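Local coordinates for protein glucanase (Klebsiella pneumoniae, PDB 5GY3) that probably cuts internal beta-1,4-glucosidic bonds of cellulose and related beta-glucans as a family 8 glycoside hydrolase, at residues A[119-133]-A[166-180]. Numbering follows the deposited sequence.
Sequences LLKYTVVTFAGRQVM and HLTAWRTLQTDGQAL
Asp-176 holds strand 130-133 against helix 167-183 with both of its carboxylate oxygens. Asp-176 OD2 accepts a nearly straight hydrogen bond (170°) from Gln-131 N at 2.7 Å, on the anti side but tilted out of the carboxylate plane, and Asp-176 OD1 meets Arg-130 NH1 in a salt bridge at 2.9 Å. That nitrogen approaches from above the carboxylate plane, and the two flat groups stand 75° apart. The extended Arg-130 chain also carries its guanidinium over Ala-179, whose CB lies 3.5 Å from Arg-130 CZ beneath one face. A water donates to Gln-131 O and Leu-173 O. The bend of Gln-131 at chi2 (-61°) turns its amide from the helix to Thr-126 OG1, leaving CG against Thr-172 CG2.

At the other end the contact is apolar. Leu-120 lies over one face of Trp-170, CD2 3.7 Å from the six-membered ring centroid in a CH-pi contact, while Met-133 CE meets the ring edge and also Leu-173 CD2. Trp-158 packs against all three of Trp-170, Leu-173 and Met-133.

A type I' beta hairpin thus crosses a helix of the family 8 (alpha/alpha)6 barrel, the Met-133 side chain about 7 Å from that of Asp-87, the predicted nucleophile.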
# COMPACT_ATOMS: atom_id res chain seq x y z
N LEU A 119 6.98 -4.66 13.20
CA LEU A 119 5.68 -4.04 12.94
C LEU A 119 4.72 -4.28 14.10
O LEU A 119 4.04 -3.35 14.55
CB LEU A 119 5.10 -4.55 11.63
CG LEU A 119 5.72 -3.94 10.38
CD1 LEU A 119 5.31 -4.76 9.17
CD2 LEU A 119 5.25 -2.49 10.22
N LEU A 120 4.64 -5.52 14.60
CA LEU A 120 3.74 -5.78 15.72
C LEU A 120 4.19 -5.02 16.97
O LEU A 120 3.35 -4.47 17.70
CB LEU A 120 3.65 -7.28 16.01
CG LEU A 120 3.03 -8.12 14.90
CD1 LEU A 120 3.07 -9.60 15.28
CD2 LEU A 120 1.60 -7.67 14.58
N LYS A 121 5.50 -4.99 17.23
CA LYS A 121 5.97 -4.40 18.48
C LYS A 121 5.79 -2.89 18.49
O LYS A 121 5.37 -2.31 19.51
CB LYS A 121 7.43 -4.78 18.71
CG LYS A 121 8.01 -4.15 19.95
CD LYS A 121 9.40 -4.67 20.23
CE LYS A 121 9.95 -4.01 21.50
NZ LYS A 121 11.35 -4.45 21.75
N TYR A 122 6.10 -2.21 17.38
CA TYR A 122 6.19 -0.76 17.37
C TYR A 122 5.06 -0.02 16.68
O TYR A 122 4.89 1.18 16.92
CB TYR A 122 7.50 -0.32 16.71
CG TYR A 122 8.71 -0.77 17.47
CD1 TYR A 122 9.14 -0.08 18.60
CD2 TYR A 122 9.44 -1.87 17.05
CE1 TYR A 122 10.26 -0.50 19.30
CE2 TYR A 122 10.56 -2.30 17.74
CZ TYR A 122 10.97 -1.60 18.86
OH TYR A 122 12.08 -2.03 19.53
N THR A 123 4.30 -0.67 15.79
CA THR A 123 3.25 0.06 15.07
C THR A 123 1.83 -0.39 15.42
O THR A 123 0.88 0.31 15.06
CB THR A 123 3.43 -0.04 13.54
OG1 THR A 123 2.96 -1.31 13.06
CG2 THR A 123 4.89 0.16 13.14
N VAL A 124 1.66 -1.53 16.09
CA VAL A 124 0.33 -2.04 16.40
C VAL A 124 0.01 -1.71 17.84
O VAL A 124 0.80 -2.00 18.75
CB VAL A 124 0.24 -3.56 16.14
CG1 VAL A 124 -1.06 -4.12 16.74
CG2 VAL A 124 0.26 -3.81 14.64
N VAL A 125 -1.15 -1.08 18.05
CA VAL A 125 -1.57 -0.68 19.38
C VAL A 125 -2.99 -1.15 19.62
O VAL A 125 -3.73 -1.50 18.70
CB VAL A 125 -1.46 0.85 19.59
CG1 VAL A 125 -0.02 1.33 19.40
CG2 VAL A 125 -2.41 1.58 18.65
N THR A 126 -3.35 -1.20 20.90
CA THR A 126 -4.72 -1.47 21.32
C THR A 126 -5.44 -0.14 21.48
O THR A 126 -4.99 0.72 22.24
CB THR A 126 -4.73 -2.22 22.65
OG1 THR A 126 -3.90 -3.38 22.55
CG2 THR A 126 -6.15 -2.65 23.01
N PHE A 127 -6.57 0.02 20.79
CA PHE A 127 -7.28 1.30 20.79
C PHE A 127 -8.73 1.07 20.37
O PHE A 127 -8.98 0.31 19.43
CB PHE A 127 -6.62 2.29 19.83
CG PHE A 127 -6.96 3.74 20.09
CD1 PHE A 127 -6.27 4.47 21.04
CD2 PHE A 127 -7.95 4.37 19.35
CE1 PHE A 127 -6.57 5.82 21.27
CE2 PHE A 127 -8.26 5.70 19.57
CZ PHE A 127 -7.56 6.43 20.53
N ALA A 128 -9.67 1.71 21.07
CA ALA A 128 -11.10 1.55 20.79
C ALA A 128 -11.51 0.07 20.76
O ALA A 128 -12.37 -0.35 19.97
CB ALA A 128 -11.49 2.26 19.49
N GLY A 129 -10.90 -0.73 21.62
CA GLY A 129 -11.25 -2.13 21.72
C GLY A 129 -10.73 -3.03 20.63
O GLY A 129 -11.20 -4.18 20.51
N ARG A 130 -9.78 -2.57 19.81
CA ARG A 130 -9.27 -3.35 18.70
C ARG A 130 -7.76 -3.16 18.58
O ARG A 130 -7.19 -2.23 19.14
CB ARG A 130 -9.95 -2.94 17.38
CG ARG A 130 -11.40 -3.36 17.36
CD ARG A 130 -11.97 -3.34 15.99
NE ARG A 130 -13.41 -3.59 16.00
CZ ARG A 130 -13.97 -4.79 15.90
NH1 ARG A 130 -13.21 -5.87 15.79
NH2 ARG A 130 -15.29 -4.90 15.90
N GLN A 131 -7.13 -4.10 17.86
CA GLN A 131 -5.74 -3.94 17.44
C GLN A 131 -5.72 -3.15 16.15
O GLN A 131 -6.44 -3.48 15.21
CB GLN A 131 -5.07 -5.30 17.22
CG GLN A 131 -5.03 -6.18 18.48
CD GLN A 131 -4.25 -5.52 19.60
OE1 GLN A 131 -3.01 -5.51 19.59
NE2 GLN A 131 -4.96 -4.96 20.58
N VAL A 132 -4.89 -2.10 16.11
CA VAL A 132 -4.81 -1.22 14.94
C VAL A 132 -3.34 -0.94 14.63
O VAL A 132 -2.52 -0.79 15.54
CB VAL A 132 -5.58 0.11 15.15
CG1 VAL A 132 -6.98 -0.16 15.66
CG2 VAL A 132 -4.89 0.99 16.13
N MET A 133 -3.01 -0.87 13.34
CA MET A 133 -1.68 -0.50 12.88
C MET A 133 -1.63 0.99 12.59
O MET A 133 -2.40 1.50 11.76
CB MET A 133 -1.29 -1.29 11.63
CG MET A 133 0.06 -0.89 11.08
SD MET A 133 0.55 -1.82 9.61
CE MET A 133 0.87 -3.44 10.33
N HIS A 166 3.63 -15.56 14.15
CA HIS A 166 2.71 -14.79 14.99
C HIS A 166 1.29 -14.88 14.44
O HIS A 166 0.60 -13.87 14.27
CB HIS A 166 3.14 -13.32 15.10
CG HIS A 166 4.47 -13.11 15.75
ND1 HIS A 166 5.66 -13.45 15.14
CD2 HIS A 166 4.81 -12.56 16.94
CE1 HIS A 166 6.67 -13.13 15.93
NE2 HIS A 166 6.18 -12.60 17.04
N LEU A 167 0.85 -16.11 14.13
CA LEU A 167 -0.42 -16.29 13.44
C LEU A 167 -1.57 -15.58 14.15
O LEU A 167 -2.37 -14.87 13.53
CB LEU A 167 -0.72 -17.79 13.29
CG LEU A 167 -2.04 -18.18 12.64
CD1 LEU A 167 -1.86 -19.49 11.90
CD2 LEU A 167 -3.16 -18.32 13.67
N THR A 168 -1.70 -15.80 15.47
CA THR A 168 -2.84 -15.23 16.18
C THR A 168 -2.85 -13.71 16.12
O THR A 168 -3.90 -13.10 15.87
CB THR A 168 -2.83 -15.71 17.63
OG1 THR A 168 -2.73 -17.14 17.65
CG2 THR A 168 -4.13 -15.27 18.32
N ALA A 169 -1.69 -13.07 16.33
CA ALA A 169 -1.66 -11.61 16.33
C ALA A 169 -1.98 -11.03 14.95
O ALA A 169 -2.70 -10.02 14.84
CB ALA A 169 -0.30 -11.10 16.82
N TRP A 170 -1.45 -11.64 13.89
CA TRP A 170 -1.72 -11.13 12.55
C TRP A 170 -3.16 -11.39 12.15
O TRP A 170 -3.80 -10.56 11.48
CB TRP A 170 -0.75 -11.73 11.53
CG TRP A 170 0.60 -11.09 11.58
CD1 TRP A 170 1.78 -11.67 12.01
CD2 TRP A 170 0.93 -9.74 11.24
NE1 TRP A 170 2.81 -10.76 11.94
CE2 TRP A 170 2.32 -9.57 11.46
CE3 TRP A 170 0.18 -8.66 10.75
CZ2 TRP A 170 2.97 -8.36 11.22
CZ3 TRP A 170 0.84 -7.45 10.50
CH2 TRP A 170 2.21 -7.31 10.75
N ARG A 171 -3.70 -12.55 12.55
CA ARG A 171 -5.10 -12.84 12.26
C ARG A 171 -6.03 -11.87 12.98
O ARG A 171 -7.02 -11.40 12.41
CB ARG A 171 -5.42 -14.29 12.63
CG ARG A 171 -4.97 -15.29 11.61
CD ARG A 171 -5.78 -16.57 11.72
NE ARG A 171 -5.33 -17.58 10.78
CZ ARG A 171 -5.73 -18.85 10.81
NH1 ARG A 171 -6.60 -19.25 11.73
NH2 ARG A 171 -5.26 -19.71 9.93
N THR A 172 -5.72 -11.56 14.24
CA THR A 172 -6.52 -10.57 14.97
C THR A 172 -6.44 -9.21 14.31
O THR A 172 -7.45 -8.51 14.19
CB THR A 172 -6.05 -10.50 16.42
OG1 THR A 172 -6.44 -11.71 17.10
CG2 THR A 172 -6.66 -9.29 17.14
N LEU A 173 -5.24 -8.80 13.88
CA LEU A 173 -5.11 -7.51 13.20
C LEU A 173 -5.94 -7.49 11.93
O LEU A 173 -6.62 -6.49 11.63
CB LEU A 173 -3.63 -7.22 12.89
CG LEU A 173 -3.33 -5.77 12.49
CD1 LEU A 173 -3.41 -4.83 13.71
CD2 LEU A 173 -1.98 -5.64 11.78
N GLN A 174 -5.92 -8.58 11.18
CA GLN A 174 -6.75 -8.65 9.97
C GLN A 174 -8.23 -8.58 10.31
O GLN A 174 -8.98 -7.84 9.66
CB GLN A 174 -6.42 -9.91 9.18
CG GLN A 174 -7.41 -10.14 8.06
CD GLN A 174 -6.78 -10.76 6.85
OE1 GLN A 174 -7.17 -10.45 5.72
NE2 GLN A 174 -5.81 -11.65 7.08
N THR A 175 -8.67 -9.34 11.32
CA THR A 175 -10.07 -9.29 11.74
C THR A 175 -10.47 -7.88 12.15
O THR A 175 -11.53 -7.39 11.75
CB THR A 175 -10.28 -10.25 12.91
OG1 THR A 175 -10.14 -11.60 12.45
CG2 THR A 175 -11.66 -10.04 13.51
N ASP A 176 -9.64 -7.23 12.96
CA ASP A 176 -9.97 -5.90 13.45
C ASP A 176 -9.92 -4.87 12.33
O ASP A 176 -10.70 -3.91 12.34
CB ASP A 176 -9.01 -5.54 14.59
CG ASP A 176 -9.36 -6.25 15.91
OD1 ASP A 176 -10.47 -6.82 15.99
OD2 ASP A 176 -8.54 -6.23 16.86
N GLY A 177 -8.99 -5.03 11.38
CA GLY A 177 -8.87 -4.06 10.31
C GLY A 177 -10.01 -4.14 9.32
O GLY A 177 -10.53 -3.11 8.85
N GLN A 178 -10.45 -5.36 9.00
CA GLN A 178 -11.66 -5.50 8.20
C GLN A 178 -12.87 -4.92 8.94
O GLN A 178 -13.69 -4.22 8.34
CB GLN A 178 -11.87 -6.96 7.84
CG GLN A 178 -10.78 -7.50 6.93
CD GLN A 178 -11.09 -8.88 6.41
OE1 GLN A 178 -12.24 -9.31 6.39
NE2 GLN A 178 -10.05 -9.59 6.00
N ALA A 179 -12.97 -5.18 10.24
CA ALA A 179 -14.12 -4.66 10.99
C ALA A 179 -14.10 -3.13 11.02
O ALA A 179 -15.15 -2.50 10.84
CB ALA A 179 -14.14 -5.22 12.41
N LEU A 180 -12.94 -2.52 11.26
CA LEU A 180 -12.88 -1.06 11.27
C LEU A 180 -13.22 -0.49 9.90
O LEU A 180 -14.03 0.44 9.79
CB LEU A 180 -11.50 -0.59 11.74
CG LEU A 180 -11.25 -0.65 13.25
CD1 LEU A 180 -9.75 -0.50 13.53
CD2 LEU A 180 -12.08 0.42 14.01
O HOH W 1 -6.47 -3.72 12.48